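Pyridine synthase TbtD (Thermobispora bispora, PDB 5WA4) probably catalyses the [4+2] aza-cycloaddition that builds the pyridine ring of the thiopeptide antibiotic thiomuracin, and binds a leader peptide of its substrate. Local coordinates at residues Ala229-Glu235 and Leu243-Arg247; Ala260-Glu265 and Ser308-Ala313; Arg51-His55 and Met115-Pro119; Phe223-Ile228 and Ala345-Tyr350. All blocks are in the same frame, centred on the assembly; numbering follows the deposited sequence.

Contact 1. Residues Ala229-Glu235 and Leu243-Arg247; sequences AVASSAE and LPHVR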
loop_
_atom_site.group_PDB
_atom_site.type_symbol
_atom_site.label_atom_id
_atom_site.label_comp_id
_atom_site.label_asym_id
_atom_site.label_seq_id
_atom_site.Cartn_x
_atom_site.Cartn_y
_atom_site.Cartn_z
ATOM N N ALA E 229 -40.866 18.731 0.480
ATOM C CA ALA E 229 -42.144 18.124 0.831
ATOM C C ALA E 229 -41.995 16.760 1.536
ATOM O O ALA E 229 -42.808 16.421 2.407
ATOM C CB ALA E 229 -43.016 17.990 -0.420
ATOM N N VAL E 230 -40.982 15.977 1.155
ATOM C CA VAL E 230 -40.749 14.671 1.779
ATOM C C VAL E 230 -40.209 14.852 3.189
ATOM O O VAL E 230 -40.596 14.134 4.125
ATOM C CB VAL E 230 -39.765 13.804 0.966
ATOM C CG1 VAL E 230 -39.083 12.774 1.838
ATOM C CG2 VAL E 230 -40.505 13.121 -0.148
ATOM N N ALA E 231 -39.322 15.827 3.338
ATOM C CA ALA E 231 -38.792 16.136 4.645
ATOM C C ALA E 231 -39.934 16.562 5.573
ATOM O O ALA E 231 -39.964 16.151 6.729
ATOM C CB ALA E 231 -37.721 17.210 4.549
ATOM N N SER E 232 -40.874 17.356 5.050
ATOM C CA SER E 232 -42.046 17.811 5.805
ATOM C C SER E 232 -42.863 16.644 6.359
ATOM O O SER E 232 -43.141 16.592 7.553
ATOM C CB SER E 232 -42.951 18.695 4.936
ATOM O OG SER E 232 -42.348 19.943 4.624
ATOM N N SER E 233 -43.249 15.704 5.500
ATOM C CA SER E 233 -43.959 14.503 5.953
ATOM C C SER E 233 -43.103 13.614 6.839
ATOM O O SER E 233 -43.559 12.580 7.313
ATOM C CB SER E 233 -44.457 13.674 4.767
ATOM O OG SER E 233 -45.618 14.237 4.203
ATOM N N ALA E 234 -41.853 14.001 7.044
ATOM C CA ALA E 234 -40.964 13.183 7.824
ATOM C C ALA E 234 -40.820 13.708 9.246
ATOM O O ALA E 234 -40.455 12.942 10.148
ATOM C CB ALA E 234 -39.630 13.098 7.158
ATOM N N GLU E 235 -41.136 14.991 9.451
ATOM C CA GLU E 235 -40.953 15.614 10.758
ATOM C C GLU E 235 -42.236 16.038 11.487
ATOM O O GLU E 235 -42.394 15.721 12.658
ATOM C CB GLU E 235 -40.014 16.819 10.632
ATOM C CG GLU E 235 -40.458 17.905 9.673
ATOM C CD GLU E 235 -39.424 19.022 9.525
ATOM O OE1 GLU E 235 -38.215 18.744 9.659
ATOM O OE2 GLU E 235 -39.826 20.190 9.308
ATOM N N LEU E 243 -48.198 13.284 2.579
ATOM C CA LEU E 243 -47.609 12.091 1.948
ATOM C C LEU E 243 -47.618 10.940 2.932
ATOM O O LEU E 243 -46.655 10.777 3.683
ATOM C CB LEU E 243 -46.156 12.306 1.518
ATOM C CG LEU E 243 -45.655 13.168 0.374
ATOM C CD1 LEU E 243 -44.155 13.076 0.373
ATOM C CD2 LEU E 243 -46.205 12.701 -0.946
ATOM N N PRO E 244 -48.695 10.150 2.958
ATOM C CA PRO E 244 -48.759 9.019 3.894
ATOM C C PRO E 244 -47.508 8.130 3.939
ATOM O O PRO E 244 -46.806 8.212 4.922
ATOM C CB PRO E 244 -49.972 8.240 3.389
ATOM C CG PRO E 244 -50.885 9.329 2.918
ATOM C CD PRO E 244 -50.003 10.418 2.340
ATOM N N HIS E 245 -47.215 7.362 2.897
ATOM C CA HIS E 245 -46.235 6.278 2.963
ATOM C C HIS E 245 -44.853 6.677 3.540
ATOM O O HIS E 245 -44.090 5.809 3.990
ATOM C CB HIS E 245 -46.013 5.691 1.570
ATOM C CG HIS E 245 -45.140 6.544 0.719
ATOM N ND1 HIS E 245 -45.519 7.798 0.294
ATOM C CD2 HIS E 245 -43.871 6.366 0.289
ATOM C CE1 HIS E 245 -44.534 8.341 -0.398
ATOM N NE2 HIS E 245 -43.520 7.496 -0.410
ATOM N N VAL E 246 -44.512 7.963 3.483
ATOM C CA VAL E 246 -43.303 8.445 4.130
ATOM C C VAL E 246 -43.490 8.362 5.648
ATOM O O VAL E 246 -42.598 7.906 6.372
ATOM C CB VAL E 246 -42.951 9.890 3.702
ATOM C CG1 VAL E 246 -42.167 10.625 4.792
ATOM C CG2 VAL E 246 -42.166 9.872 2.406
ATOM N N ARG E 247 -44.662 8.782 6.118
ATOM C CA ARG E 247 -44.968 8.773 7.533
ATOM C C ARG E 247 -44.926 7.386 8.126
ATOM O O ARG E 247 -44.421 7.208 9.240
ATOM C CB ARG E 247 -46.330 9.416 7.817
ATOM C CG ARG E 247 -46.160 10.870 7.828
ATOM C CD ARG E 247 -46.229 11.418 9.245
ATOM N NE ARG E 247 -45.203 12.456 9.293
ATOM C CZ ARG E 247 -44.747 13.059 10.391
ATOM N NH1 ARG E 247 -45.250 12.788 11.581
ATOM N NH2 ARG E 247 -43.764 13.939 10.302
#
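Ser233 and Arg247 make the main polar link of a helix-loop-helix turn, in which the last turns of helix 220-235 meet the start of helix 244-265. Arg247 NE donates a hydrogen bond to the main-chain oxygen of Ser233, with NE and O 2.6 Å apart and an N-H...O angle of 148°. The donor approaches from above the carbonyl plane, 52° out of it. A carbonyl near the C-terminal end of a helix suits an arginine, because its positive group can take up an acceptor that has few helical partners to serve it. The long chain of Arg247 is bent at both its second and third torsions (chi2 -106°), which folds the guanidinium back across the helix end. A second, weak bond runs from the backbone N of Leu243, the N-cap residue of the next helix, to Ser233 OG at 3.2 Å; the small hydroxyl reaches that N-H without forcing the backbones apart.

Apolar contacts accompany these bonds. Val246 sends CG1 against Ser233, 3.8 Å from its CB, and towards Ala234 CB at 4.3 Å. Branched valines and a leucine suit this packing, and Val230 also packs on Asp170 and Val173 of helix 164-178. Leu243 reaches obliquely across Val230, its CD1 lying 3.7 Å from Val230 CG2.

Contact 2. Residues Ala260-Glu265 and Ser308-Ala313; sequences ARALLE and SPAFGA
Leu264 enters a hollow formed by Ser308, Pro309, Gly312 and Ala313, a knob-into-hole fit between helix 244-265 and helix 307-328. The two short segments approach to 8.1 Å between axes and run at 134° to one another. The leucine's CB lies 3.6 Å from Ser308 O, and its CG is 3.9 Å from the same oxygen. The first torsion, -79°, sets CG anti to the carbonyl carbon of Leu264 itself and sends the branch towards the partner helix. There CD1 lies against Ser308 O as well, and is 3.7 Å from Gly312 C and 4.0 Å from Ala313 N. Gly312 suits the floor of the hole because it has no side chain to hold the methyl off.

Beside the knob, Arg261 CB touches Ala313 CB at 3.7 Å, and the Arg261 side chain crosses Pro309 at about a right angle, its CG 3.9 Å from Pro309 CB. Glu265 completes that flank with CG 3.7 Å from Pro309 CG. Leu269 and Thr270 of the following loop also touch Leu264. No hydrogen bond joins the segments, so the contact depends on shape: the charged residues lend it their aliphatic portions, while Arg261 and Glu265, within one helix, share a long attraction of charges only.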
loop_
_atom_site.group_PDB
_atom_site.type_symbol
_atom_site.label_atom_id
_atom_site.label_comp_id
_atom_site.label_asym_id
_atom_site.label_seq_id
_atom_site.Cartn_x
_atom_site.Cartn_y
_atom_site.Cartn_z
ATOM N N ALA E 260 -31.448 -0.803 17.641
ATOM C CA ALA E 260 -30.109 -1.030 17.132
ATOM C C ALA E 260 -29.057 -0.274 17.952
ATOM O O ALA E 260 -27.936 -0.773 18.131
ATOM C CB ALA E 260 -30.027 -0.644 15.663
ATOM N N ARG E 261 -29.414 0.916 18.442
ATOM C CA ARG E 261 -28.490 1.740 19.232
ATOM C C ARG E 261 -28.293 1.118 20.611
ATOM O O ARG E 261 -27.173 0.991 21.091
ATOM C CB ARG E 261 -28.983 3.174 19.367
ATOM C CG ARG E 261 -28.218 3.999 20.410
ATOM C CD ARG E 261 -28.793 5.418 20.589
ATOM N NE ARG E 261 -29.871 5.447 21.577
ATOM C CZ ARG E 261 -30.565 6.535 21.913
ATOM N NH1 ARG E 261 -30.300 7.704 21.344
ATOM N NH2 ARG E 261 -31.538 6.457 22.819
ATOM N N ALA E 262 -29.391 0.708 21.228
ATOM C CA ALA E 262 -29.328 -0.130 22.399
ATOM C C ALA E 262 -28.402 -1.341 22.171
ATOM O O ALA E 262 -27.443 -1.528 22.907
ATOM C CB ALA E 262 -30.720 -0.577 22.788
ATOM N N LEU E 263 -28.670 -2.152 21.150
ATOM C CA LEU E 263 -27.837 -3.344 20.855
ATOM C C LEU E 263 -26.324 -3.074 20.692
ATOM O O LEU E 263 -25.487 -3.898 21.075
ATOM C CB LEU E 263 -28.350 -4.034 19.590
ATOM C CG LEU E 263 -29.573 -4.926 19.802
ATOM C CD1 LEU E 263 -30.106 -5.455 18.479
ATOM C CD2 LEU E 263 -29.282 -6.064 20.771
ATOM N N LEU E 264 -25.991 -1.928 20.099
ATOM C CA LEU E 264 -24.604 -1.531 19.926
ATOM C C LEU E 264 -23.988 -1.124 21.258
ATOM O O LEU E 264 -22.901 -1.581 21.597
ATOM C CB LEU E 264 -24.489 -0.393 18.909
ATOM C CG LEU E 264 -24.583 -0.861 17.451
ATOM C CD1 LEU E 264 -24.709 0.316 16.503
ATOM C CD2 LEU E 264 -23.377 -1.683 17.100
ATOM N N GLU E 265 -24.690 -0.268 22.003
ATOM C CA GLU E 265 -24.248 0.188 23.319
ATOM C C GLU E 265 -23.873 -0.932 24.288
ATOM O O GLU E 265 -22.900 -0.822 25.018
ATOM C CB GLU E 265 -25.327 1.036 23.972
ATOM C CG GLU E 265 -25.412 2.427 23.441
ATOM C CD GLU E 265 -26.561 3.155 24.057
ATOM O OE1 GLU E 265 -26.789 4.334 23.698
ATOM O OE2 GLU E 265 -27.232 2.531 24.906
ATOM N N SER E 308 -20.646 5.240 17.884
ATOM C CA SER E 308 -21.178 3.881 17.610
ATOM C C SER E 308 -22.587 3.632 18.211
ATOM O O SER E 308 -23.334 2.805 17.702
ATOM C CB SER E 308 -20.188 2.806 18.076
ATOM O OG SER E 308 -20.829 1.577 18.338
ATOM N N PRO E 309 -22.962 4.353 19.277
ATOM C CA PRO E 309 -24.410 4.402 19.498
ATOM C C PRO E 309 -25.175 5.069 18.340
ATOM O O PRO E 309 -25.522 4.376 17.390
ATOM C CB PRO E 309 -24.525 5.219 20.783
ATOM C CG PRO E 309 -23.311 4.843 21.530
ATOM C CD PRO E 309 -22.223 4.720 20.494
ATOM N N ALA E 310 -25.401 6.380 18.425
ATOM C CA ALA E 310 -26.275 7.116 17.512
ATOM C C ALA E 310 -25.963 6.840 16.051
ATOM O O ALA E 310 -26.836 6.433 15.288
ATOM C CB ALA E 310 -26.190 8.620 17.785
ATOM N N PHE E 311 -24.705 7.051 15.691
ATOM C CA PHE E 311 -24.264 6.967 14.310
ATOM C C PHE E 311 -24.211 5.544 13.768
ATOM O O PHE E 311 -24.346 5.340 12.574
ATOM C CB PHE E 311 -22.885 7.611 14.156
ATOM C CG PHE E 311 -22.435 7.704 12.733
ATOM C CD1 PHE E 311 -23.091 8.542 11.842
ATOM C CD2 PHE E 311 -21.382 6.932 12.272
ATOM C CE1 PHE E 311 -22.683 8.623 10.530
ATOM C CE2 PHE E 311 -20.977 7.011 10.955
ATOM C CZ PHE E 311 -21.640 7.844 10.088
ATOM N N GLY E 312 -23.986 4.564 14.625
ATOM C CA GLY E 312 -24.021 3.193 14.170
ATOM C C GLY E 312 -25.449 2.816 13.849
ATOM O O GLY E 312 -25.707 2.016 12.973
ATOM N N ALA E 313 -26.390 3.401 14.570
ATOM C CA ALA E 313 -27.781 2.997 14.478
ATOM C C ALA E 313 -28.391 3.596 13.213
ATOM O O ALA E 313 -29.138 2.931 12.486
ATOM C CB ALA E 313 -28.550 3.440 15.735
#

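Contact 3. Residues Arg51-His55 and Met115-Pro119; sequences RRGPH and MPWSP
The carbonyl oxygen of Arg52 accepts the backbone N-H of Ser118 (O to N 3.3 Å, N-H...O 137°), the nitrogen lying in the carbonyl plane on a lone pair. Trp117 CB comes against the same oxygen, also at 3.3 Å. This bond ties the hairpin loop between strands 44-49 and 55-62 to the loop that leads into strand 123-128.

Next to it the indole of Trp117 lies flat against the hairpin backbone. Gly53 CA sits 3.5 Å from the centroid of the six-membered ring and only 10° off its normal, a CH-pi contact, while Arg52 C lies over the same face towards the rim. Glycine suits the place, since the backbone angles here are unfavourable for other residues and the ring lies close over its CA. Pro54 extends the apolar surface, its CD 3.7 Å from Trp117 CZ3, and His18 meets the indole edge-to-face.

Arg52 folds back over the second loop, bent at its second torsion and more sharply at its third (chi3 -59°). Its NH1 makes a weak bond to Pro116 O at 3.3 Å, and Ser118 CB lies over one face of the guanidinium, toward its rim and 3.7 Å from NH2. The Ser118 hydroxyl turns instead to Asp16. The Met115-Pro116 peptide bond is cis. Within the hairpin, His55 ND1 donates to Gly53 O at 2.8 Å. The chemistry is thus mixed: one rather long backbone bond helps set the register of the loops, while the indole face lies over Gly53 and the Arg52 carbonyl carbon and a weak arginine bond adds a further tie.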
loop_
_atom_site.group_PDB
_atom_site.type_symbol
_atom_site.label_atom_id
_atom_site.label_comp_id
_atom_site.label_asym_id
_atom_site.label_seq_id
_atom_site.Cartn_x
_atom_site.Cartn_y
_atom_site.Cartn_z
ATOM N N ARG E 51 -29.476 -16.802 -7.231
ATOM C CA ARG E 51 -28.725 -18.034 -7.371
ATOM C C ARG E 51 -29.574 -19.176 -7.895
ATOM O O ARG E 51 -30.658 -19.448 -7.375
ATOM C CB ARG E 51 -28.095 -18.413 -6.037
ATOM C CG ARG E 51 -26.844 -19.237 -6.176
ATOM C CD ARG E 51 -26.432 -19.774 -4.837
ATOM N NE ARG E 51 -26.809 -21.163 -4.605
ATOM C CZ ARG E 51 -27.193 -21.616 -3.422
ATOM N NH1 ARG E 51 -27.265 -20.768 -2.409
ATOM N NH2 ARG E 51 -27.519 -22.898 -3.256
ATOM N N ARG E 52 -29.062 -19.834 -8.927
ATOM C CA ARG E 52 -29.768 -20.915 -9.612
ATOM C C ARG E 52 -31.054 -20.422 -10.269
ATOM O O ARG E 52 -31.995 -21.194 -10.453
ATOM C CB ARG E 52 -30.079 -22.049 -8.638
ATOM C CG ARG E 52 -28.864 -22.563 -7.915
ATOM C CD ARG E 52 -28.925 -24.068 -7.818
ATOM N NE ARG E 52 -30.124 -24.494 -7.103
ATOM C CZ ARG E 52 -30.648 -25.709 -7.207
ATOM N NH1 ARG E 52 -30.072 -26.603 -8.024
ATOM N NH2 ARG E 52 -31.750 -26.020 -6.519
ATOM N N GLY E 53 -31.092 -19.133 -10.604
ATOM C CA GLY E 53 -32.212 -18.556 -11.318
ATOM C C GLY E 53 -33.059 -17.654 -10.449
ATOM O O GLY E 53 -33.366 -18.019 -9.310
ATOM N N PRO E 54 -33.483 -16.502 -11.011
ATOM C CA PRO E 54 -34.254 -15.461 -10.327
ATOM C C PRO E 54 -35.346 -16.121 -9.529
ATOM O O PRO E 54 -36.120 -16.865 -10.125
ATOM C CB PRO E 54 -34.849 -14.632 -11.475
ATOM C CG PRO E 54 -34.015 -14.938 -12.633
ATOM C CD PRO E 54 -33.572 -16.352 -12.472
ATOM N N HIS E 55 -35.389 -15.915 -8.218
ATOM C CA HIS E 55 -36.396 -16.596 -7.420
ATOM C C HIS E 55 -36.754 -15.827 -6.199
ATOM O O HIS E 55 -36.263 -14.726 -5.988
ATOM C CB HIS E 55 -35.936 -17.987 -7.011
ATOM C CG HIS E 55 -34.751 -17.994 -6.103
ATOM N ND1 HIS E 55 -33.468 -18.205 -6.561
ATOM C CD2 HIS E 55 -34.653 -17.857 -4.758
ATOM C CE1 HIS E 55 -32.628 -18.175 -5.541
ATOM N NE2 HIS E 55 -33.321 -17.973 -4.437
ATOM N N MET E 115 -24.723 -23.565 -10.988
ATOM C CA MET E 115 -25.246 -24.401 -12.086
ATOM C C MET E 115 -25.473 -25.820 -11.575
ATOM O O MET E 115 -24.713 -26.286 -10.725
ATOM C CB MET E 115 -24.249 -24.480 -13.244
ATOM C CG MET E 115 -24.208 -23.298 -14.169
ATOM S SD MET E 115 -25.708 -23.156 -15.145
ATOM C CE MET E 115 -26.210 -21.527 -14.611
ATOM N N PRO E 116 -26.490 -26.539 -12.084
ATOM C CA PRO E 116 -27.651 -26.253 -12.933
ATOM C C PRO E 116 -28.758 -25.513 -12.190
ATOM O O PRO E 116 -28.967 -25.822 -11.017
ATOM C CB PRO E 116 -28.147 -27.652 -13.313
ATOM C CG PRO E 116 -26.975 -28.541 -13.138
ATOM C CD PRO E 116 -26.283 -27.991 -11.949
ATOM N N TRP E 117 -29.469 -24.599 -12.851
ATOM C CA TRP E 117 -30.602 -23.913 -12.218
ATOM C C TRP E 117 -31.652 -24.888 -11.684
ATOM O O TRP E 117 -31.814 -26.007 -12.176
ATOM C CB TRP E 117 -31.274 -22.929 -13.190
ATOM C CG TRP E 117 -30.472 -21.668 -13.424
ATOM C CD1 TRP E 117 -29.161 -21.471 -13.109
ATOM C CD2 TRP E 117 -30.929 -20.437 -14.013
ATOM N NE1 TRP E 117 -28.774 -20.200 -13.464
ATOM C CE2 TRP E 117 -29.838 -19.544 -14.014
ATOM C CE3 TRP E 117 -32.159 -19.996 -14.521
ATOM C CZ2 TRP E 117 -29.930 -18.246 -14.520
ATOM C CZ3 TRP E 117 -32.254 -18.694 -15.023
ATOM C CH2 TRP E 117 -31.149 -17.839 -15.013
ATOM N N SER E 118 -32.333 -24.456 -10.632
ATOM C CA SER E 118 -33.554 -25.093 -10.165
ATOM C C SER E 118 -34.598 -24.982 -11.277
ATOM O O SER E 118 -34.576 -24.018 -12.053
ATOM C CB SER E 118 -34.034 -24.418 -8.875
ATOM O OG SER E 118 -35.411 -24.617 -8.636
ATOM N N PRO E 119 -35.501 -25.972 -11.373
ATOM C CA PRO E 119 -36.598 -25.979 -12.345
ATOM C C PRO E 119 -37.485 -24.754 -12.228
ATOM O O PRO E 119 -37.819 -24.367 -11.110
ATOM C CB PRO E 119 -37.368 -27.239 -11.980
ATOM C CG PRO E 119 -36.329 -28.138 -11.390
ATOM C CD PRO E 119 -35.439 -27.229 -10.610
#

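Contact 4. Residues Phe223-Ile228 and Ala345-Tyr350; sequences FTERLI and AAADVY
Helix 220-235 crosses helix 332-352 steeply, the two short segments lying 78° apart in direction and 8.9 Å apart at their axes, with no hydrogen bond between them. Leu227 is a knob in the hole formed by Ala345, Ala346, Val349 and Tyr350. Its CG stands anti to the backbone N (chi1 172°), and its two methyls divide between Ala345/Ala346 and Val349/Tyr350. CD1 meets Ala345 CB at 3.5 Å, and alanines suit this side because their short side chains let a leucine reach the helix backbone. CD2 passes Val349 CG2 at 3.6 Å, the two side chains pointing in opposite senses as they slide by.

Val349 serves as a second point of close packing. Its CG1 meets Ile228 CG1 at 3.7 Å, and its CG2 reaches Thr224 CB at 3.9 Å. The Thr224 methyl, CG2, adds a contact with Asp348 CB at 3.8 Å, while the threonine hydroxyl is spent on Arg220 O of its own helix. A threonine thus offers apolar and polar sides at once.

The surroundings give the crossing a place in the assembly. Asp348 OD2 is hydrogen-bonded to Tyr216 OH of the same chain, and OD1 forms a salt bridge with Arg220 of the second subunit. The bound leader peptide packs on Phe223 and Arg226, so the interface with the second subunit and the peptide site border the same pair of helices. Leu227 CD2 also lies 3.9 Å from Tyr350 CE2.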
loop_
_atom_site.group_PDB
_atom_site.type_symbol
_atom_site.label_atom_id
_atom_site.label_comp_id
_atom_site.label_asym_id
_atom_site.label_seq_id
_atom_site.Cartn_x
_atom_site.Cartn_y
_atom_site.Cartn_z
ATOM N N PHE E 223 -37.227 18.440 -8.202
ATOM C CA PHE E 223 -36.537 17.679 -7.161
ATOM C C PHE E 223 -36.504 18.416 -5.831
ATOM O O PHE E 223 -36.786 17.827 -4.795
ATOM C CB PHE E 223 -35.100 17.333 -7.582
ATOM C CG PHE E 223 -35.005 16.125 -8.462
ATOM C CD1 PHE E 223 -35.036 14.860 -7.919
ATOM C CD2 PHE E 223 -34.896 16.256 -9.829
ATOM C CE1 PHE E 223 -34.963 13.745 -8.723
ATOM C CE2 PHE E 223 -34.819 15.150 -10.627
ATOM C CZ PHE E 223 -34.859 13.888 -10.077
ATOM N N THR E 224 -36.129 19.692 -5.859
ATOM C CA THR E 224 -35.969 20.458 -4.634
ATOM C C THR E 224 -37.274 20.574 -3.882
ATOM O O THR E 224 -37.299 20.506 -2.651
ATOM C CB THR E 224 -35.464 21.871 -4.901
ATOM O OG1 THR E 224 -36.244 22.457 -5.952
ATOM C CG2 THR E 224 -34.001 21.861 -5.275
ATOM N N GLU E 225 -38.365 20.754 -4.615
ATOM C CA GLU E 225 -39.630 20.999 -3.941
ATOM C C GLU E 225 -40.322 19.695 -3.511
ATOM O O GLU E 225 -41.157 19.711 -2.592
ATOM C CB GLU E 225 -40.533 21.885 -4.809
ATOM C CG GLU E 225 -40.137 23.369 -4.684
ATOM C CD GLU E 225 -40.759 24.262 -5.740
ATOM O OE1 GLU E 225 -41.309 23.729 -6.729
ATOM O OE2 GLU E 225 -40.689 25.503 -5.591
ATOM N N ARG E 226 -39.940 18.562 -4.103
ATOM C CA ARG E 226 -40.365 17.287 -3.529
ATOM C C ARG E 226 -39.534 16.917 -2.276
ATOM O O ARG E 226 -40.038 16.275 -1.356
ATOM C CB ARG E 226 -40.282 16.166 -4.547
ATOM C CG ARG E 226 -41.077 14.982 -4.100
ATOM C CD ARG E 226 -40.897 13.796 -4.982
ATOM N NE ARG E 226 -41.748 12.707 -4.514
ATOM C CZ ARG E 226 -43.050 12.615 -4.773
ATOM N NH1 ARG E 226 -43.640 13.565 -5.478
ATOM N NH2 ARG E 226 -43.762 11.580 -4.331
ATOM N N LEU E 227 -38.273 17.336 -2.235
ATOM C CA LEU E 227 -37.426 17.041 -1.093
ATOM C C LEU E 227 -37.865 17.871 0.122
ATOM O O LEU E 227 -37.968 17.352 1.227
ATOM C CB LEU E 227 -35.953 17.286 -1.432
ATOM C CG LEU E 227 -34.929 17.207 -0.295
ATOM C CD1 LEU E 227 -33.695 16.503 -0.795
ATOM C CD2 LEU E 227 -34.553 18.577 0.225
ATOM N N ILE E 228 -38.136 19.153 -0.095
ATOM C CA ILE E 228 -38.807 19.981 0.908
ATOM C C ILE E 228 -40.123 19.343 1.394
ATOM O O ILE E 228 -40.447 19.391 2.578
ATOM C CB ILE E 228 -39.112 21.387 0.359
ATOM C CG1 ILE E 228 -37.815 22.105 -0.002
ATOM C CG2 ILE E 228 -39.863 22.204 1.386
ATOM C CD1 ILE E 228 -38.023 23.499 -0.525
ATOM N N ALA E 345 -30.362 17.664 -4.572
ATOM C CA ALA E 345 -31.528 18.387 -4.078
ATOM C C ALA E 345 -31.289 18.986 -2.686
ATOM O O ALA E 345 -31.545 20.174 -2.461
ATOM C CB ALA E 345 -32.720 17.480 -4.052
ATOM N N ALA E 346 -30.792 18.165 -1.758
ATOM C CA ALA E 346 -30.480 18.633 -0.412
ATOM C C ALA E 346 -29.491 19.779 -0.443
ATOM O O ALA E 346 -29.668 20.759 0.251
ATOM C CB ALA E 346 -29.938 17.506 0.431
ATOM N N ALA E 347 -28.454 19.662 -1.254
ATOM C CA ALA E 347 -27.426 20.695 -1.308
ATOM C C ALA E 347 -28.034 22.036 -1.718
ATOM O O ALA E 347 -27.604 23.105 -1.252
ATOM C CB ALA E 347 -26.308 20.291 -2.275
ATOM N N ASP E 348 -29.048 21.982 -2.575
ATOM C CA ASP E 348 -29.682 23.213 -3.013
ATOM C C ASP E 348 -30.502 23.810 -1.892
ATOM O O ASP E 348 -30.255 24.939 -1.472
ATOM C CB ASP E 348 -30.550 22.967 -4.241
ATOM C CG ASP E 348 -29.846 23.357 -5.521
ATOM O OD1 ASP E 348 -29.082 24.353 -5.481
ATOM O OD2 ASP E 348 -30.029 22.654 -6.548
ATOM N N VAL E 349 -31.452 23.024 -1.392
ATOM C CA VAL E 349 -32.423 23.493 -0.413
ATOM C C VAL E 349 -31.776 24.027 0.843
ATOM O O VAL E 349 -32.177 25.074 1.336
ATOM C CB VAL E 349 -33.398 22.392 -0.003
ATOM C CG1 VAL E 349 -34.368 22.929 1.037
ATOM C CG2 VAL E 349 -34.132 21.850 -1.233
ATOM N N TYR E 350 -30.762 23.317 1.337
ATOM C CA TYR E 350 -30.141 23.635 2.623
ATOM C C TYR E 350 -28.895 24.513 2.470
ATOM O O TYR E 350 -28.299 24.949 3.459
ATOM C CB TYR E 350 -29.826 22.342 3.394
ATOM C CG TYR E 350 -31.105 21.615 3.759
ATOM C CD1 TYR E 350 -31.939 22.099 4.758
ATOM C CD2 TYR E 350 -31.512 20.479 3.067
ATOM C CE1 TYR E 350 -33.132 21.461 5.075
ATOM C CE2 TYR E 350 -32.704 19.827 3.381
ATOM C CZ TYR E 350 -33.509 20.323 4.389
ATOM O OH TYR E 350 -34.698 19.683 4.700
#

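Contacts 1, 2 and 4 belong to the helical part of the chain, whereas contact 3 lies by the four-stranded antiparallel sheet, its centre about 40 Å from that of contact 1 and on the opposite side of the chain's centre. Contact 3 comes first along the sequence. Contacts 1 and 4 share helix 220-235, have centres about 14 Å apart and meet where Ala231 packs on Tyr350. Contact 2 shares helix 244-265 with contact 1, about 25 Å away between centres. Residues 223-228 and 345-350 pair last, enclosing contacts 1 and 2 in sequence. Four helices are thereby linked in series, with the second subunit and the bound peptide beside contact 4.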